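Phage integrase/site-specific recombinase (Haloarcula marismortui, PDB 3NRW) probably binds DNA and takes part in its site-specific recombination and integration, the part studied here being the N-terminal, core-binding domain. Local coordinates at residues R33-H38 and N77-T82; T82-L87 and E102-P107. All blocks are in the same frame, centred on the assembly; numbering follows the deposited sequence.

In the fold
Helix 73-92, the element that both contacts share, is a worked example of one helix presenting different faces to different neighbours. In interaction 1 its residues 77-82 meet helix 26-45 nearly at a right angle; in interaction 2 the residues that follow from Thr82, 82-87, carry the tail 102-107. The two contacts lie in series along the chain, their centres about 10 Å apart and each about 7 Å from the centre of the chain. Thr82 belongs to both ranges, and Leu36 touches Trp86 where they adjoin. Helix 73-92 thus ties an earlier helix and the modelled C-terminal end into one core-binding domain of a recombinase-family protein.

Interaction 1. Residues R33-H38 and N77-T82; sequences RYRLKH and NGEMQT
Arg35 reaches across to helix 73-92 along Glu79, Gly78 and Thr82. Its CB lies 3.9 Å from Glu79 CG, the two chains sliding past each other in opposite directions. With CG beside the backbone N (chi1 -65°), the chain, extended as far as NE, carries the guanidinium to Gly78 O and the Thr82 hydroxyl. There NH1 donates to Thr82 OG1 at 2.9 Å, a moderately bent bond (149° at the hydrogen) with the hydroxyl near the guanidinium plane. The carbonyl O of Gly78 sits over one face of the same group and approaches Arg35 CD to 3.6 Å, so an edge and a face are both engaged.

Leu36 follows as the apolar neighbour of this polar grip: its CG is 3.9 Å from Thr82 CG2. Thr82 therefore divides its branches, hydroxyl to the arginine and methyl to the leucine. Farther along, His38 lies across the Glu79 side chain, ring and carboxylate planes nearly parallel; its ND1 stays 4.1 Å from Glu79 OE1, a loose approach. The carboxylate is held instead by a salt bridge from OE2 to Arg66, a charge pairing that probably stabilises its ionised form.

The crossing is steep, at -82°, with the axes of the two short segments 9.3 Å apart. Helix 9-20 packs against Leu36 through Arg13 and Tyr16, while helix 56-67 meets His38 through Tyr62 and Arg66, placing this crossing within the helical bundle of the core-binding domain.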
ATOM      1  N   ARG A  33      -9.604  -1.569   0.858  1.00 14.83           N
ATOM      2  CA  ARG A  33      -9.844  -0.563  -0.166  1.00 16.12           C
ATOM      3  C   ARG A  33      -9.747   0.842   0.416  1.00 18.12           C
ATOM      4  O   ARG A  33      -9.046   1.695  -0.129  1.00 14.84           O
ATOM      5  CB  ARG A  33     -11.221  -0.752  -0.809  1.00 16.83           C
ATOM      6  CG  ARG A  33     -11.567   0.325  -1.836  1.00 20.00           C
ATOM      7  CD  ARG A  33     -12.936   0.109  -2.467  1.00 20.23           C
ATOM      8  NE  ARG A  33     -12.928  -0.959  -3.460  1.00 26.87           N
ATOM      9  CZ  ARG A  33     -12.325  -0.874  -4.644  1.00 29.95           C
ATOM     10  NH1 ARG A  33     -12.368  -1.896  -5.484  1.00 35.34           N
ATOM     11  NH2 ARG A  33     -11.687   0.237  -4.992  1.00 41.42           N
ATOM     12  N   TYR A  34     -10.439   1.087   1.522  1.00 13.54           N
ATOM     13  CA  TYR A  34     -10.416   2.416   2.134  1.00 16.04           C
ATOM     14  C   TYR A  34      -9.003   2.815   2.555  1.00 17.40           C
ATOM     15  O   TYR A  34      -8.581   3.953   2.334  1.00 18.81           O
ATOM     16  CB  TYR A  34     -11.350   2.460   3.346  1.00 19.44           C
ATOM     17  CG  TYR A  34     -12.768   2.057   3.026  1.00 23.84           C
ATOM     18  CD1 TYR A  34     -13.562   1.422   3.981  1.00 21.72           C
ATOM     19  CD2 TYR A  34     -13.307   2.274   1.756  1.00 25.84           C
ATOM     20  CE1 TYR A  34     -14.854   1.010   3.677  1.00 26.96           C
ATOM     21  CE2 TYR A  34     -14.596   1.865   1.443  1.00 31.09           C
ATOM     22  CZ  TYR A  34     -15.364   1.231   2.406  1.00 32.75           C
ATOM     23  OH  TYR A  34     -16.633   0.801   2.090  1.00 36.11           O
ATOM     24  N   ARG A  35      -8.269   1.883   3.152  1.00 13.09           N
ATOM     25  CA  ARG A  35      -6.915   2.182   3.593  1.00 14.19           C
ATOM     26  C   ARG A  35      -5.979   2.508   2.433  1.00 20.16           C
ATOM     27  O   ARG A  35      -5.240   3.493   2.486  1.00 17.46           O
ATOM     28  CB  ARG A  35      -6.347   1.009   4.389  1.00 17.88           C
ATOM     29  CG  ARG A  35      -7.082   0.753   5.691  1.00 16.58           C
ATOM     30  CD  ARG A  35      -6.693  -0.588   6.282  1.00 21.84           C
ATOM     31  NE  ARG A  35      -7.428  -0.861   7.512  1.00 22.03           N
ATOM     32  CZ  ARG A  35      -7.498  -2.054   8.093  1.00 26.16           C
ATOM     33  NH1 ARG A  35      -6.876  -3.099   7.558  1.00 20.27           N
ATOM     34  NH2 ARG A  35      -8.189  -2.201   9.215  1.00 25.32           N
ATOM     35  N   LEU A  36      -6.022   1.692   1.388  1.00 14.34           N
ATOM     36  CA  LEU A  36      -5.142   1.892   0.245  1.00 13.79           C
ATOM     37  C   LEU A  36      -5.557   3.051  -0.639  1.00 17.53           C
ATOM     38  O   LEU A  36      -4.757   3.540  -1.432  1.00 13.43           O
ATOM     39  CB  LEU A  36      -5.046   0.608  -0.575  1.00 13.13           C
ATOM     40  CG  LEU A  36      -4.399  -0.557   0.179  1.00 19.39           C
ATOM     41  CD1 LEU A  36      -4.285  -1.766  -0.732  1.00 20.35           C
ATOM     42  CD2 LEU A  36      -3.015  -0.135   0.681  1.00 19.41           C
ATOM     43  N   LYS A  37      -6.804   3.498  -0.504  1.00 14.50           N
ATOM     44  CA  LYS A  37      -7.259   4.624  -1.307  1.00 15.64           C
ATOM     45  C   LYS A  37      -6.377   5.833  -1.015  1.00 14.66           C
ATOM     46  O   LYS A  37      -6.040   6.598  -1.916  1.00 11.83           O
ATOM     47  CB  LYS A  37      -8.721   4.960  -0.994  1.00 15.64           C
ATOM     48  CG  LYS A  37      -9.263   6.145  -1.792  1.00 24.74           C
ATOM     49  CD  LYS A  37     -10.677   6.489  -1.356  1.00 24.92           C
ATOM     50  CE  LYS A  37     -11.156   7.777  -2.001  1.00 35.82           C
ATOM     51  NZ  LYS A  37     -12.514   8.166  -1.525  1.00 47.31           N
ATOM     52  N   HIS A  38      -5.991   6.002   0.247  1.00 12.10           N
ATOM     53  CA  HIS A  38      -5.154   7.131   0.619  1.00 13.61           C
ATOM     54  C   HIS A  38      -3.801   7.048  -0.055  1.00 12.23           C
ATOM     55  O   HIS A  38      -3.240   8.061  -0.473  1.00 14.89           O
ATOM     56  CB  HIS A  38      -4.967   7.200   2.135  1.00 13.13           C
ATOM     57  CG  HIS A  38      -6.245   7.414   2.878  1.00 16.79           C
ATOM     58  ND1 HIS A  38      -6.910   6.393   3.526  1.00 27.27           N
ATOM     59  CD2 HIS A  38      -7.019   8.514   3.016  1.00 14.70           C
ATOM     60  CE1 HIS A  38      -8.040   6.859   4.028  1.00 15.25           C
ATOM     61  NE2 HIS A  38      -8.129   8.143   3.731  1.00 21.14           N
ATOM     62  N   ASN A  77      -2.047   2.469  12.316  1.00 24.69           N
ATOM     63  CA  ASN A  77      -1.319   1.208  12.404  1.00 30.62           C
ATOM     64  C   ASN A  77      -1.912   0.172  11.451  1.00 27.22           C
ATOM     65  O   ASN A  77      -1.179  -0.530  10.754  1.00 24.63           O
ATOM     66  CB  ASN A  77      -1.367   0.664  13.836  1.00 28.64           C
ATOM     67  CG  ASN A  77      -0.669   1.571  14.836  1.00 40.96           C
ATOM     68  OD1 ASN A  77      -0.591   1.253  16.025  1.00 52.79           O
ATOM     69  ND2 ASN A  77      -0.161   2.704  14.362  1.00 49.17           N
ATOM     70  N   GLY A  78      -3.240   0.079  11.434  1.00 20.80           N
ATOM     71  CA  GLY A  78      -3.910  -0.878  10.572  1.00 24.62           C
ATOM     72  C   GLY A  78      -3.726  -0.525   9.111  1.00 25.66           C
ATOM     73  O   GLY A  78      -3.724  -1.392   8.237  1.00 27.17           O
ATOM     74  N   GLU A  79      -3.565   0.767   8.856  1.00 22.81           N
ATOM     75  CA  GLU A  79      -3.371   1.266   7.507  1.00 18.99           C
ATOM     76  C   GLU A  79      -1.974   0.905   7.020  1.00 21.04           C
ATOM     77  O   GLU A  79      -1.790   0.467   5.879  1.00 20.66           O
ATOM     78  CB  GLU A  79      -3.541   2.779   7.500  1.00 25.93           C
ATOM     79  CG  GLU A  79      -3.819   3.354   6.149  1.00 34.95           C
ATOM     80  CD  GLU A  79      -3.958   4.851   6.190  1.00 24.66           C
ATOM     81  OE1 GLU A  79      -4.819   5.353   6.944  1.00 25.48           O
ATOM     82  OE2 GLU A  79      -3.195   5.524   5.470  1.00 32.59           O
HETATM   83  N   MSE A  80      -0.982   1.092   7.882  1.00 18.71           N
HETATM   84  CA  MSE A  80       0.391   0.777   7.504  1.00 16.97           C
HETATM   85  C   MSE A  80       0.576  -0.732   7.362  1.00 19.43           C
HETATM   86  O   MSE A  80       1.357  -1.187   6.527  1.00 18.95           O
HETATM   87  CB  MSE A  80       1.383   1.340   8.533  1.00 18.25           C
HETATM   88  CG  MSE A  80       1.439   2.878   8.595  1.00 17.95           C
HETATM   89 SE   MSE A  80       1.820   3.704   6.883  1.00 30.61          SE
HETATM   90  CE  MSE A  80       3.659   3.119   6.611  1.00 26.15           C
ATOM     91  N   GLN A  81      -0.141  -1.498   8.179  1.00 20.21           N
ATOM     92  CA  GLN A  81      -0.060  -2.957   8.132  1.00 21.99           C
ATOM     93  C   GLN A  81      -0.625  -3.469   6.809  1.00 21.39           C
ATOM     94  O   GLN A  81      -0.090  -4.405   6.209  1.00 19.10           O
ATOM     95  CB  GLN A  81      -0.834  -3.575   9.296  1.00 26.78           C
ATOM     96  CG  GLN A  81      -0.825  -5.093   9.297  1.00 31.59           C
ATOM     97  CD  GLN A  81       0.577  -5.663   9.387  1.00 32.55           C
ATOM     98  OE1 GLN A  81       1.278  -5.464  10.380  1.00 28.84           O
ATOM     99  NE2 GLN A  81       0.999  -6.368   8.341  1.00 32.27           N
ATOM    100  N   THR A  82      -1.719  -2.863   6.359  1.00 20.50           N
ATOM    101  CA  THR A  82      -2.304  -3.269   5.096  1.00 16.57           C
ATOM    102  C   THR A  82      -1.343  -2.857   3.989  1.00 13.69           C
ATOM    103  O   THR A  82      -1.162  -3.590   3.024  1.00 15.91           O
ATOM    104  CB  THR A  82      -3.697  -2.637   4.870  1.00 18.52           C
ATOM    105  OG1 THR A  82      -4.671  -3.333   5.662  1.00 18.51           O
ATOM    106  CG2 THR A  82      -4.095  -2.727   3.402  1.00 17.74           C
TER

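Interaction 2. Residues T82-L87 and E102-P107; sequences TLKNWL and EKVHVP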
ATOM      1  N   THR A  82      -1.719  -2.863   6.359  1.00 20.50           N
ATOM      2  CA  THR A  82      -2.304  -3.269   5.096  1.00 16.57           C
ATOM      3  C   THR A  82      -1.343  -2.857   3.989  1.00 13.69           C
ATOM      4  O   THR A  82      -1.162  -3.590   3.024  1.00 15.91           O
ATOM      5  CB  THR A  82      -3.697  -2.637   4.870  1.00 18.52           C
ATOM      6  OG1 THR A  82      -4.671  -3.333   5.662  1.00 18.51           O
ATOM      7  CG2 THR A  82      -4.095  -2.727   3.402  1.00 17.74           C
ATOM      8  N   LEU A  83      -0.713  -1.694   4.137  1.00 17.99           N
ATOM      9  CA  LEU A  83       0.252  -1.234   3.140  1.00 13.26           C
ATOM     10  C   LEU A  83       1.369  -2.272   3.071  1.00 18.32           C
ATOM     11  O   LEU A  83       1.814  -2.667   1.991  1.00 16.05           O
ATOM     12  CB  LEU A  83       0.833   0.135   3.532  1.00 20.04           C
ATOM     13  CG  LEU A  83       1.962   0.679   2.646  1.00 17.81           C
ATOM     14  CD1 LEU A  83       1.486   0.761   1.206  1.00 24.48           C
ATOM     15  CD2 LEU A  83       2.416   2.054   3.135  1.00 15.18           C
ATOM     16  N   LYS A  84       1.815  -2.717   4.241  1.00 18.63           N
ATOM     17  CA  LYS A  84       2.877  -3.712   4.332  1.00 17.63           C
ATOM     18  C   LYS A  84       2.486  -5.024   3.644  1.00 18.13           C
ATOM     19  O   LYS A  84       3.258  -5.575   2.858  1.00 17.24           O
ATOM     20  CB  LYS A  84       3.210  -3.988   5.803  1.00 22.39           C
ATOM     21  CG  LYS A  84       4.183  -5.141   6.009  1.00 33.07           C
ATOM     22  CD  LYS A  84       5.598  -4.741   5.650  1.00 39.30           C
ATOM     23  CE  LYS A  84       6.396  -4.376   6.891  1.00 37.35           C
ATOM     24  NZ  LYS A  84       6.706  -5.579   7.716  1.00 40.79           N
ATOM     25  N   ASN A  85       1.293  -5.528   3.946  1.00 17.68           N
ATOM     26  CA  ASN A  85       0.837  -6.778   3.346  1.00 18.54           C
ATOM     27  C   ASN A  85       0.691  -6.638   1.839  1.00 18.85           C
ATOM     28  O   ASN A  85       0.928  -7.585   1.081  1.00 18.59           O
ATOM     29  CB  ASN A  85      -0.496  -7.210   3.950  1.00 17.89           C
ATOM     30  CG  ASN A  85      -0.399  -7.447   5.435  1.00 21.71           C
ATOM     31  OD1 ASN A  85       0.676  -7.743   5.952  1.00 29.55           O
ATOM     32  ND2 ASN A  85      -1.520  -7.330   6.132  1.00 26.02           N
ATOM     33  N   TRP A  86       0.293  -5.450   1.407  1.00 17.21           N
ATOM     34  CA  TRP A  86       0.127  -5.187  -0.012  1.00 15.15           C
ATOM     35  C   TRP A  86       1.475  -5.302  -0.712  1.00 13.38           C
ATOM     36  O   TRP A  86       1.590  -5.992  -1.726  1.00 14.26           O
ATOM     37  CB  TRP A  86      -0.468  -3.795  -0.197  1.00 11.36           C
ATOM     38  CG  TRP A  86      -0.692  -3.363  -1.601  1.00 14.91           C
ATOM     39  CD1 TRP A  86      -1.041  -4.139  -2.667  1.00 16.57           C
ATOM     40  CD2 TRP A  86      -0.695  -2.012  -2.067  1.00 13.97           C
ATOM     41  NE1 TRP A  86      -1.275  -3.344  -3.779  1.00 17.64           N
ATOM     42  CE2 TRP A  86      -1.071  -2.037  -3.429  1.00 16.30           C
ATOM     43  CE3 TRP A  86      -0.425  -0.780  -1.457  1.00 16.38           C
ATOM     44  CZ2 TRP A  86      -1.182  -0.869  -4.191  1.00  9.65           C
ATOM     45  CZ3 TRP A  86      -0.536   0.384  -2.221  1.00 16.19           C
ATOM     46  CH2 TRP A  86      -0.913   0.327  -3.571  1.00 14.33           C
ATOM     47  N   LEU A  87       2.496  -4.647  -0.168  1.00 14.47           N
ATOM     48  CA  LEU A  87       3.819  -4.705  -0.770  1.00 14.29           C
ATOM     49  C   LEU A  87       4.397  -6.120  -0.759  1.00 16.23           C
ATOM     50  O   LEU A  87       5.147  -6.486  -1.663  1.00 17.22           O
ATOM     51  CB  LEU A  87       4.771  -3.730  -0.073  1.00 19.70           C
ATOM     52  CG  LEU A  87       4.374  -2.253  -0.206  1.00 17.04           C
ATOM     53  CD1 LEU A  87       5.446  -1.383   0.421  1.00 20.68           C
ATOM     54  CD2 LEU A  87       4.187  -1.886  -1.680  1.00 20.44           C
ATOM     55  N   GLU A 102       9.968  -4.754   3.683  1.00 27.45           N
ATOM     56  CA  GLU A 102      10.624  -4.673   4.988  1.00 30.80           C
ATOM     57  C   GLU A 102      10.876  -3.232   5.416  1.00 31.25           C
ATOM     58  O   GLU A 102      11.066  -2.951   6.597  1.00 34.76           O
ATOM     59  CB  GLU A 102      11.965  -5.416   4.962  1.00 29.54           C
ATOM     60  CG  GLU A 102      12.865  -5.011   3.795  1.00 45.07           C
ATOM     61  CD  GLU A 102      14.349  -5.063   4.123  1.00 48.14           C
ATOM     62  OE1 GLU A 102      14.812  -6.073   4.701  1.00 52.32           O
ATOM     63  OE2 GLU A 102      15.060  -4.093   3.782  1.00 49.51           O
ATOM     64  N   LYS A 103      10.888  -2.318   4.452  1.00 27.25           N
ATOM     65  CA  LYS A 103      11.139  -0.918   4.757  1.00 27.27           C
ATOM     66  C   LYS A 103       9.891  -0.190   5.247  1.00 30.12           C
ATOM     67  O   LYS A 103       9.943   1.000   5.557  1.00 33.19           O
ATOM     68  CB  LYS A 103      11.729  -0.221   3.529  1.00 19.90           C
ATOM     69  CG  LYS A 103      13.091  -0.781   3.141  1.00 27.08           C
ATOM     70  CD  LYS A 103      13.606  -0.208   1.842  1.00 27.52           C
ATOM     71  CE  LYS A 103      14.991  -0.763   1.528  1.00 28.37           C
ATOM     72  NZ  LYS A 103      15.530  -0.230   0.239  1.00 29.30           N
ATOM     73  N   VAL A 104       8.770  -0.904   5.322  1.00 31.40           N
ATOM     74  CA  VAL A 104       7.524  -0.307   5.793  1.00 27.07           C
ATOM     75  C   VAL A 104       7.476  -0.324   7.316  1.00 36.19           C
ATOM     76  O   VAL A 104       7.490  -1.388   7.938  1.00 32.62           O
ATOM     77  CB  VAL A 104       6.285  -1.064   5.269  1.00 27.60           C
ATOM     78  CG1 VAL A 104       5.022  -0.424   5.826  1.00 25.94           C
ATOM     79  CG2 VAL A 104       6.259  -1.040   3.748  1.00 25.68           C
ATOM     80  N   HIS A 105       7.413   0.864   7.910  1.00 31.39           N
ATOM     81  CA  HIS A 105       7.359   1.000   9.358  1.00 35.40           C
ATOM     82  C   HIS A 105       5.923   0.916   9.872  1.00 35.88           C
ATOM     83  O   HIS A 105       5.087   1.764   9.553  1.00 35.25           O
ATOM     84  CB  HIS A 105       7.999   2.329   9.776  1.00 34.39           C
ATOM     85  CG  HIS A 105       7.945   2.597  11.249  1.00 37.09           C
ATOM     86  ND1 HIS A 105       6.972   3.381  11.830  1.00 34.69           N
ATOM     87  CD2 HIS A 105       8.742   2.178  12.261  1.00 37.65           C
ATOM     88  CE1 HIS A 105       7.172   3.435  13.136  1.00 37.15           C
ATOM     89  NE2 HIS A 105       8.240   2.712  13.422  1.00 27.45           N
ATOM     90  N   VAL A 106       5.643  -0.116  10.661  1.00 29.31           N
ATOM     91  CA  VAL A 106       4.310  -0.305  11.218  1.00 32.08           C
ATOM     92  C   VAL A 106       4.300   0.088  12.691  1.00 34.74           C
ATOM     93  O   VAL A 106       4.727  -0.679  13.554  1.00 37.79           O
ATOM     94  CB  VAL A 106       3.844  -1.775  11.082  1.00 32.94           C
ATOM     95  CG1 VAL A 106       2.453  -1.940  11.683  1.00 33.91           C
ATOM     96  CG2 VAL A 106       3.829  -2.181   9.612  1.00 26.07           C
ATOM     97  N   PRO A 107       3.815   1.302  12.996  1.00 40.57           N
ATOM     98  CA  PRO A 107       3.751   1.799  14.372  1.00 41.14           C
ATOM     99  C   PRO A 107       2.682   1.081  15.188  1.00 43.56           C
ATOM    100  O   PRO A 107       2.991   0.391  16.158  1.00 46.19           O
ATOM    101  CB  PRO A 107       3.443   3.279  14.182  1.00 40.43           C
ATOM    102  CG  PRO A 107       2.569   3.269  12.966  1.00 46.49           C
ATOM    103  CD  PRO A 107       3.298   2.308  12.050  1.00 41.09           C
TER
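Lys84 lies along Val104, and its aliphatic chain supplies much of the surface on which the tail 102-107 rests. At the root, CB is 4.0 Å from Val104 CG1 and 4.3 Å from Val106 CG2, touching both valines that face the helix. CG leaves anti to the backbone N (chi1 173°), and bends at the next three torsions turn the chain alongside Val104 in the opposite sense to that residue's own side chain. CD then comes within 3.8 Å of Val104 CB. CE goes further, reaching 3.3 Å from the Val104 carbonyl O, a close approach of a methylene group to an oxygen. At the tip, NZ turns away from that carbonyl, leaving the contact with Val104 to the methylenes.

This is a helix covered by an irregular, extended chain: after the short 3-10 turn at 102-103, the tail runs back along helix 73-92, roughly antiparallel to it, within the otherwise all-helical fold, directing Val104 and Val106 inward while His105 between them points away. The His105 ring hydrogen-bonds Glu63 of helix 56-67, giving the tail a polar attachment to a second helix.

The two methyls of Val104 diverge toward different partners. CG2 presses on Leu87 CD1 at 3.4 Å, tighter than usual for two carbons, and the chains cross obliquely. CG1, already on Lys84 CB, only loosely faces Leu83 CD2 at 4.5 Å. Leu59 of helix 56-67 touches both Val104 and Leu87, and Pro101 and Leu100 continue the apolar surroundings of Leu87 along the preceding loop.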